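PDB 6GW5: putative Outer membrane protein from Helicobacter pylori, which probably acts as a cell-surface adhesin (SabA) that binds host glycans of the Lewis type, this chain being its extracellular adhesin domain. Local coordinates for residues Thr57-Phe62 with Cys150-Cys155; Gly81-Phe86 with Asn192-Gly197; Lys259-Phe264 with Ser340-Val345. All coordinates share one frame; numbering follows the deposited sequence.

Interaction 1: Thr57-Phe62 with Cys150-Cys155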
loop_
_atom_site.group_PDB
_atom_site.type_symbol
_atom_site.label_atom_id
_atom_site.label_comp_id
_atom_site.label_asym_id
_atom_site.label_seq_id
_atom_site.Cartn_x
_atom_site.Cartn_y
_atom_site.Cartn_z
ATOM N N THR A 57 -7.172 16.598 -2.560
ATOM C CA THR A 57 -7.145 16.061 -3.924
ATOM C C THR A 57 -5.998 15.148 -4.225
ATOM O O THR A 57 -6.103 14.286 -5.077
ATOM C CB THR A 57 -7.032 17.219 -4.941
ATOM O OG1 THR A 57 -5.817 17.970 -4.725
ATOM C CG2 THR A 57 -8.215 18.141 -4.775
ATOM N N GLN A 58 -4.886 15.413 -3.567
ATOM C CA GLN A 58 -3.603 14.897 -3.958
ATOM C C GLN A 58 -3.008 13.957 -2.859
ATOM O O GLN A 58 -1.875 13.488 -2.989
ATOM C CB GLN A 58 -2.708 16.132 -4.200
ATOM C CG GLN A 58 -2.031 16.360 -5.565
ATOM C CD GLN A 58 -2.886 16.096 -6.802
ATOM O OE1 GLN A 58 -3.837 16.824 -7.054
ATOM N NE2 GLN A 58 -2.516 15.068 -7.613
ATOM N N SER A 59 -3.770 13.672 -1.801
ATOM C CA SER A 59 -3.371 12.721 -0.762
ATOM C C SER A 59 -3.804 11.273 -1.105
ATOM O O SER A 59 -4.973 10.976 -1.166
ATOM C CB SER A 59 -4.010 13.131 0.564
ATOM O OG SER A 59 -3.912 12.107 1.539
ATOM N N PRO A 60 -2.857 10.358 -1.259
ATOM C CA PRO A 60 -3.238 8.989 -1.489
ATOM C C PRO A 60 -4.154 8.447 -0.428
ATOM O O PRO A 60 -5.128 7.744 -0.747
ATOM C CB PRO A 60 -1.914 8.222 -1.443
ATOM C CG PRO A 60 -0.855 9.215 -1.634
ATOM C CD PRO A 60 -1.396 10.529 -1.170
ATOM N N ILE A 61 -3.863 8.715 0.835
ATOM C CA ILE A 61 -4.757 8.182 1.865
ATOM C C ILE A 61 -6.145 8.886 1.857
ATOM O O ILE A 61 -7.194 8.231 2.007
ATOM C CB ILE A 61 -4.103 8.169 3.242
ATOM C CG1 ILE A 61 -2.805 7.329 3.231
ATOM C CG2 ILE A 61 -5.061 7.589 4.297
ATOM C CD1 ILE A 61 -2.954 5.864 2.830
ATOM N N PHE A 62 -6.172 10.190 1.599
ATOM C CA PHE A 62 -7.446 10.872 1.472
ATOM C C PHE A 62 -8.250 10.182 0.395
ATOM O O PHE A 62 -9.405 9.874 0.615
ATOM C CB PHE A 62 -7.293 12.360 1.150
ATOM C CG PHE A 62 -8.581 13.108 1.188
ATOM C CD1 PHE A 62 -9.059 13.626 2.369
ATOM C CD2 PHE A 62 -9.357 13.253 0.040
ATOM C CE1 PHE A 62 -10.283 14.295 2.403
ATOM C CE2 PHE A 62 -10.561 13.932 0.061
ATOM C CZ PHE A 62 -11.031 14.460 1.246
ATOM N N CYS A 150 -12.399 16.560 5.844
ATOM C CA CYS A 150 -11.241 17.436 5.979
ATOM C C CYS A 150 -9.993 16.683 5.619
ATOM O O CYS A 150 -9.946 15.446 5.701
ATOM C CB CYS A 150 -11.116 17.921 7.419
ATOM S SG CYS A 150 -12.592 18.838 7.918
ATOM N N ALA A 151 -8.973 17.433 5.242
ATOM C CA ALA A 151 -7.645 16.864 5.109
ATOM C C ALA A 151 -7.265 16.167 6.402
ATOM O O ALA A 151 -7.811 16.468 7.434
ATOM C CB ALA A 151 -6.650 17.949 4.749
ATOM N N LEU A 152 -6.362 15.202 6.330
ATOM C CA LEU A 152 -5.973 14.431 7.500
ATOM C C LEU A 152 -5.384 15.293 8.603
ATOM O O LEU A 152 -5.342 14.864 9.749
ATOM C CB LEU A 152 -4.952 13.354 7.135
ATOM C CG LEU A 152 -5.447 12.005 6.639
ATOM C CD1 LEU A 152 -6.053 12.166 5.272
ATOM C CD2 LEU A 152 -4.284 11.033 6.566
ATOM N N SER A 153 -4.929 16.494 8.248
ATOM C CA SER A 153 -4.430 17.480 9.212
ATOM C C SER A 153 -5.466 18.069 10.180
ATOM O O SER A 153 -5.072 18.602 11.198
ATOM C CB SER A 153 -3.632 18.605 8.491
ATOM O OG SER A 153 -4.318 19.178 7.402
ATOM N N GLY A 154 -6.763 17.981 9.844
ATOM C CA GLY A 154 -7.884 18.384 10.705
ATOM C C GLY A 154 -8.746 19.430 10.021
ATOM O O GLY A 154 -8.514 19.755 8.851
ATOM N N CYS A 155 -9.726 19.985 10.738
ATOM C CA CYS A 155 -10.731 20.866 10.109
ATOM C C CYS A 155 -10.538 22.376 10.333
ATOM O O CYS A 155 -11.448 23.095 10.756
ATOM C CB CYS A 155 -12.144 20.421 10.520
ATOM S SG CYS A 155 -12.608 18.744 9.961
#
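Leu152 and Phe62 bury the most surface here, and Ile61 comes next. Leu152 forks over the first turn of helix 60-79. Leu152 CD1 reaches the helix start, 4.2 Å from the backbone N of Phe62 and 4.3 Å from Phe62 CB. Leu152 CD2 meets Ile61 CG2 at 4.2 Å, and the two side chains cross at about a right angle.

The Phe62 ring points its edge at the start of the 150-155 loop. With CG anti to the backbone N (chi1 -173°), the ring swings toward Cys150 and meets its carbonyl with that edge. Phe62 CE1 lies 3.5 Å from Cys150 O, which sits in the ring plane. No hydrogen bond crosses between the segments.

Ser59 fixes the helix start. Ser59 OG accepts from Phe62 N at 3.0 Å, with a nearly straight angle of 164°. It also bonds to Asn52 O. Leu152 further packs on Ser234 of helix 215-240.

The loop itself makes a type I turn from Ala151 to Gly154, within a small ring closed by the Cys150-Cys155 disulfide. The arrangement is a type I beta turn inside a disulfide-closed loop, packed on the first turn of an N-capped helix.

Interaction 2: Gly81-Phe86 with Asn192-Gly197; sequences GNYLTF and NIVIAG
This is a buried meeting of two irregular segments: one hydrogen bond, a carbonyl over an aromatic face, and a few apolar contacts. It joins the link between helix 60-79 and strand 87-89 to the link between strands 188-189 and 208-209. Asn192 has the largest share. Asn192 ND2 gives a hydrogen to the backbone carbonyl of Leu84, with Asn192 ND2 and Leu84 O 3.1 Å apart and an N-H...O angle of 167°. The donor lies in the carbonyl plane, on a lone pair, and the acceptor lies close to the Asn192 amide plane. This fixes the turn of the amide. Its other end, OD1, has weak hydrogen bonds to Asn111 and Thr107.

The Tyr83 ring lies across the same residue. CG is anti to the backbone N (chi1 -175°), which carries the ring over the Asn192 backbone. Asn192 O sits over one face, offset toward the rim, with CE2 of Tyr83 3.3 Å from Asn192 O. Tyr83 CE1 is 4.0 Å from Asn192 CB. Val194 CG2 adds a looser contact.

Thr85 turns its methyl to Ile193, with Thr85 CG2 3.7 Å from Ile193 CG1. Its OG1 is hydrogen-bonded to Tyr79 O. Lys299 NZ is hydrogen-bonded to Tyr83 O. The result is a loop-to-loop junction at one end of a largely helical adhesin domain, centred on an asparagine side chain bound to a backbone carbonyl.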
loop_
_atom_site.group_PDB
_atom_site.type_symbol
_atom_site.label_atom_id
_atom_site.label_comp_id
_atom_site.label_asym_id
_atom_site.label_seq_id
_atom_site.Cartn_x
_atom_site.Cartn_y
_atom_site.Cartn_z
ATOM N N GLY A 81 -31.026 1.785 1.324
ATOM C CA GLY A 81 -31.238 2.903 0.413
ATOM C C GLY A 81 -32.705 3.234 0.307
ATOM O O GLY A 81 -33.353 3.442 1.318
ATOM N N ASN A 82 -33.212 3.226 -0.920
ATOM C CA ASN A 82 -34.538 3.758 -1.254
ATOM C C ASN A 82 -35.540 2.640 -1.531
ATOM O O ASN A 82 -36.616 2.903 -2.022
ATOM C CB ASN A 82 -34.458 4.717 -2.483
ATOM C CG ASN A 82 -34.056 4.004 -3.795
ATOM O OD1 ASN A 82 -34.038 2.770 -3.880
ATOM N ND2 ASN A 82 -33.738 4.790 -4.821
ATOM N N TYR A 83 -35.181 1.407 -1.218
ATOM C CA TYR A 83 -36.001 0.225 -1.453
ATOM C C TYR A 83 -35.323 -0.894 -0.689
ATOM O O TYR A 83 -34.432 -1.514 -1.204
ATOM C CB TYR A 83 -35.990 -0.043 -2.943
ATOM C CG TYR A 83 -36.843 -1.139 -3.539
ATOM C CD1 TYR A 83 -37.404 -2.149 -2.796
ATOM C CD2 TYR A 83 -37.046 -1.163 -4.893
ATOM C CE1 TYR A 83 -38.158 -3.136 -3.398
ATOM C CE2 TYR A 83 -37.794 -2.131 -5.503
ATOM C CZ TYR A 83 -38.340 -3.119 -4.766
ATOM O OH TYR A 83 -39.059 -4.056 -5.457
ATOM N N LEU A 84 -35.747 -1.138 0.545
ATOM C CA LEU A 84 -35.137 -2.126 1.428
ATOM C C LEU A 84 -35.090 -3.533 0.828
ATOM O O LEU A 84 -36.002 -3.949 0.127
ATOM C CB LEU A 84 -35.818 -2.080 2.802
ATOM C CG LEU A 84 -35.306 -0.972 3.775
ATOM C CD1 LEU A 84 -34.820 0.341 3.146
ATOM C CD2 LEU A 84 -36.307 -0.669 4.888
ATOM N N THR A 85 -33.975 -4.232 1.016
ATOM C CA THR A 85 -33.873 -5.637 0.600
ATOM C C THR A 85 -34.251 -6.590 1.738
ATOM O O THR A 85 -33.920 -7.771 1.697
ATOM C CB THR A 85 -32.457 -6.002 0.131
ATOM O OG1 THR A 85 -31.544 -5.967 1.249
ATOM C CG2 THR A 85 -32.013 -5.085 -0.956
ATOM N N PHE A 86 -34.860 -6.049 2.775
ATOM C CA PHE A 86 -35.357 -6.797 3.922
ATOM C C PHE A 86 -36.662 -6.113 4.340
ATOM O O PHE A 86 -36.976 -5.016 3.838
ATOM C CB PHE A 86 -34.327 -6.807 5.079
ATOM C CG PHE A 86 -33.707 -5.460 5.366
ATOM C CD1 PHE A 86 -32.559 -5.079 4.715
ATOM C CD2 PHE A 86 -34.231 -4.612 6.327
ATOM C CE1 PHE A 86 -31.954 -3.867 4.985
ATOM C CE2 PHE A 86 -33.651 -3.376 6.595
ATOM C CZ PHE A 86 -32.505 -3.002 5.924
ATOM N N ASN A 192 -34.835 -7.723 -4.864
ATOM C CA ASN A 192 -35.418 -6.417 -4.606
ATOM C C ASN A 192 -34.629 -5.248 -5.241
ATOM O O ASN A 192 -35.177 -4.155 -5.418
ATOM C CB ASN A 192 -35.569 -6.166 -3.106
ATOM C CG ASN A 192 -36.748 -6.909 -2.491
ATOM O OD1 ASN A 192 -37.327 -7.821 -3.096
ATOM N ND2 ASN A 192 -37.115 -6.514 -1.275
ATOM N N ILE A 193 -33.371 -5.468 -5.604
ATOM C CA ILE A 193 -32.569 -4.418 -6.222
ATOM C C ILE A 193 -32.803 -4.363 -7.691
ATOM O O ILE A 193 -32.590 -5.351 -8.404
ATOM C CB ILE A 193 -31.062 -4.631 -5.974
ATOM C CG1 ILE A 193 -30.777 -4.653 -4.460
ATOM C CG2 ILE A 193 -30.246 -3.520 -6.610
ATOM C CD1 ILE A 193 -29.538 -5.428 -4.123
ATOM N N VAL A 194 -33.199 -3.183 -8.152
ATOM C CA VAL A 194 -33.559 -2.954 -9.541
ATOM C C VAL A 194 -32.662 -1.853 -10.086
ATOM O O VAL A 194 -32.640 -0.701 -9.560
ATOM C CB VAL A 194 -35.066 -2.553 -9.717
ATOM C CG1 VAL A 194 -35.364 -2.277 -11.199
ATOM C CG2 VAL A 194 -35.997 -3.643 -9.201
ATOM N N ILE A 195 -31.923 -2.234 -11.129
ATOM C CA ILE A 195 -30.960 -1.365 -11.774
ATOM C C ILE A 195 -30.944 -1.748 -13.236
ATOM O O ILE A 195 -30.520 -2.836 -13.609
ATOM C CB ILE A 195 -29.512 -1.557 -11.212
ATOM C CG1 ILE A 195 -29.422 -1.286 -9.700
ATOM C CG2 ILE A 195 -28.545 -0.646 -11.953
ATOM C CD1 ILE A 195 -28.041 -1.492 -9.098
ATOM N N ALA A 196 -31.425 -0.846 -14.062
ATOM C CA ALA A 196 -31.660 -1.169 -15.440
ATOM C C ALA A 196 -30.331 -1.474 -16.105
ATOM O O ALA A 196 -29.389 -0.686 -15.984
ATOM C CB ALA A 196 -32.346 -0.006 -16.112
ATOM N N GLY A 197 -30.279 -2.609 -16.801
ATOM C CA GLY A 197 -29.075 -3.044 -17.523
ATOM C C GLY A 197 -28.156 -3.860 -16.646
ATOM O O GLY A 197 -27.034 -4.185 -17.039
#

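Interaction 3: Lys259-Phe264 with Ser340-Val345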
loop_
_atom_site.group_PDB
_atom_site.type_symbol
_atom_site.label_atom_id
_atom_site.label_comp_id
_atom_site.label_asym_id
_atom_site.label_seq_id
_atom_site.Cartn_x
_atom_site.Cartn_y
_atom_site.Cartn_z
ATOM N N LYS A 259 19.421 6.880 11.310
ATOM C CA LYS A 259 18.321 6.059 11.829
ATOM C C LYS A 259 16.966 6.625 11.452
ATOM O O LYS A 259 16.069 5.898 11.073
ATOM C CB LYS A 259 18.379 5.912 13.363
ATOM C CG LYS A 259 19.178 4.682 13.802
ATOM C CD LYS A 259 20.169 4.909 14.959
ATOM C CE LYS A 259 21.324 3.881 14.914
ATOM N NZ LYS A 259 20.910 2.453 15.047
ATOM N N ASP A 260 16.829 7.925 11.566
ATOM C CA ASP A 260 15.539 8.551 11.363
ATOM C C ASP A 260 15.093 8.549 9.926
ATOM O O ASP A 260 13.955 8.300 9.645
ATOM C CB ASP A 260 15.574 10.021 11.837
ATOM C CG ASP A 260 15.649 10.155 13.365
ATOM O OD1 ASP A 260 15.511 9.125 14.105
ATOM O OD2 ASP A 260 15.858 11.312 13.802
ATOM N N ILE A 261 15.983 8.892 9.018
ATOM C CA ILE A 261 15.605 8.924 7.644
ATOM C C ILE A 261 15.125 7.538 7.188
ATOM O O ILE A 261 14.236 7.402 6.353
ATOM C CB ILE A 261 16.758 9.492 6.750
ATOM C CG1 ILE A 261 16.208 9.954 5.387
ATOM C CG2 ILE A 261 17.909 8.492 6.578
ATOM C CD1 ILE A 261 17.171 10.731 4.505
ATOM N N TYR A 262 15.752 6.505 7.693
ATOM C CA TYR A 262 15.403 5.167 7.261
ATOM C C TYR A 262 14.048 4.732 7.786
ATOM O O TYR A 262 13.255 4.203 7.074
ATOM C CB TYR A 262 16.445 4.221 7.764
ATOM C CG TYR A 262 16.191 2.788 7.445
ATOM C CD1 TYR A 262 16.027 2.366 6.159
ATOM C CD2 TYR A 262 16.185 1.859 8.442
ATOM C CE1 TYR A 262 15.802 1.023 5.880
ATOM C CE2 TYR A 262 15.969 0.538 8.176
ATOM C CZ TYR A 262 15.805 0.123 6.897
ATOM O OH TYR A 262 15.584 -1.204 6.690
ATOM N N ALA A 263 13.808 5.014 9.043
ATOM C CA ALA A 263 12.500 4.826 9.642
ATOM C C ALA A 263 11.460 5.643 8.890
ATOM O O ALA A 263 10.389 5.151 8.559
ATOM C CB ALA A 263 12.532 5.251 11.105
ATOM N N PHE A 264 11.799 6.892 8.599
ATOM C CA PHE A 264 10.886 7.799 7.894
ATOM C C PHE A 264 10.533 7.226 6.536
ATOM O O PHE A 264 9.373 7.161 6.174
ATOM C CB PHE A 264 11.560 9.140 7.771
ATOM C CG PHE A 264 10.719 10.212 7.210
ATOM C CD1 PHE A 264 9.574 10.592 7.837
ATOM C CD2 PHE A 264 11.143 10.917 6.079
ATOM C CE1 PHE A 264 8.827 11.629 7.331
ATOM C CE2 PHE A 264 10.406 11.954 5.582
ATOM C CZ PHE A 264 9.235 12.310 6.199
ATOM N N SER A 340 15.481 3.426 -1.040
ATOM C CA SER A 340 16.683 2.710 -1.346
ATOM C C SER A 340 17.933 3.570 -1.055
ATOM O O SER A 340 18.970 3.081 -0.606
ATOM C CB SER A 340 16.567 2.210 -2.769
ATOM O OG SER A 340 17.801 2.279 -3.395
ATOM N N VAL A 341 17.807 4.868 -1.193
ATOM C CA VAL A 341 18.861 5.768 -0.798
ATOM C C VAL A 341 18.922 5.871 0.707
ATOM O O VAL A 341 20.010 5.897 1.304
ATOM C CB VAL A 341 18.637 7.140 -1.427
ATOM C CG1 VAL A 341 19.530 8.196 -0.800
ATOM C CG2 VAL A 341 18.901 7.047 -2.923
ATOM N N ALA A 342 17.767 5.912 1.352
ATOM C CA ALA A 342 17.791 5.981 2.811
ATOM C C ALA A 342 18.406 4.733 3.404
ATOM O O ALA A 342 19.035 4.801 4.421
ATOM C CB ALA A 342 16.401 6.216 3.368
ATOM N N LYS A 343 18.265 3.596 2.758
ATOM C CA LYS A 343 18.835 2.352 3.225
ATOM C C LYS A 343 20.322 2.478 3.147
ATOM O O LYS A 343 21.018 2.157 4.053
ATOM C CB LYS A 343 18.365 1.205 2.354
ATOM C CG LYS A 343 18.033 -0.059 3.067
ATOM C CD LYS A 343 17.658 -1.129 2.074
ATOM C CE LYS A 343 18.201 -2.519 2.408
ATOM N NZ LYS A 343 18.580 -2.772 3.824
ATOM N N ASP A 344 20.808 2.962 2.036
ATOM C CA ASP A 344 22.273 3.224 1.883
ATOM C C ASP A 344 22.818 4.148 2.957
ATOM O O ASP A 344 23.886 3.887 3.515
ATOM C CB ASP A 344 22.608 3.788 0.502
ATOM C CG ASP A 344 22.544 2.730 -0.610
ATOM O OD1 ASP A 344 22.803 1.533 -0.338
ATOM O OD2 ASP A 344 22.200 3.104 -1.756
ATOM N N VAL A 345 22.062 5.168 3.305
ATOM C CA VAL A 345 22.482 6.036 4.410
ATOM C C VAL A 345 22.499 5.276 5.738
ATOM O O VAL A 345 23.477 5.358 6.491
ATOM C CB VAL A 345 21.614 7.293 4.526
ATOM C CG1 VAL A 345 21.978 8.108 5.753
ATOM C CG2 VAL A 345 21.787 8.142 3.278
#
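Ala342 presses its methyl against the backbone of the 259-264 segment. Ala342 CB lies 3.9 Å from Ile261 O and 4.2 Å from Tyr262 CA. Tyr262 and Ala342 are also the closest pair of CA atoms, at 5.1 Å. A small side chain at this point lets the two backbones come near. No hydrogen bond joins the segments.

Ile261 and Tyr262 extend the contact to each side of that methyl. Ile261 sends its CG2 branch across, with Ile261 CG2 4.2 Å from Val345 CG1, and the two side chains cross at about a right angle. Ile261 CG2 also lies 4.2 Å from Ala342 CB. Chi1 of -161° puts Ile261 CG1 anti to the backbone N and leaves CG2 between the backbone N and the carbonyl carbon, turned to the partner helix. Tyr262 and Lys343 run side by side, pointing the same way. Tyr262 CE1 touches Lys343 CG at 3.7 Å, so the aliphatic part of the lysine packs obliquely against the ring. The Lys343 chain bends further out.

A next shell surrounds these groups. Tyr262 stacks on the ring of Tyr346. Ala342 also touches Ala265, and Val345 touches Ala258, both of helix 255-283.

The segments 259-264 and 340-345 run roughly antiparallel, 152° between their directions, with axes 8.4 Å apart at closest approach. Helix 35-54 packs against both helices: Leu45 and Thr49 meet Phe264, Ser41 meets Val341, and Val38 meets Val345. The contact thus sits within a bundle of long helices, 255-283, 317-346 and 35-54.

In the fold
The three contacts are spread along an elongated, mostly helical domain and do not touch. Interactions 1 and 2 lie about 33 Å apart between centres, and their nearest atoms are about 23 Å apart. Along the chain their segments alternate, both beginning around helix 60-79: interaction 1 at its start, interaction 2 just after its end. Interaction 3 comes later in sequence. Its centre is about 25 Å from that of interaction 1, with nearest atoms about 13 Å apart. It is about 52 Å from the centre of interaction 2, on the other side of the chain's centre. Helix 317-346 links interactions 3 and 1: it carries 340-345, and its Asn327 and Tyr331 touch Pro60.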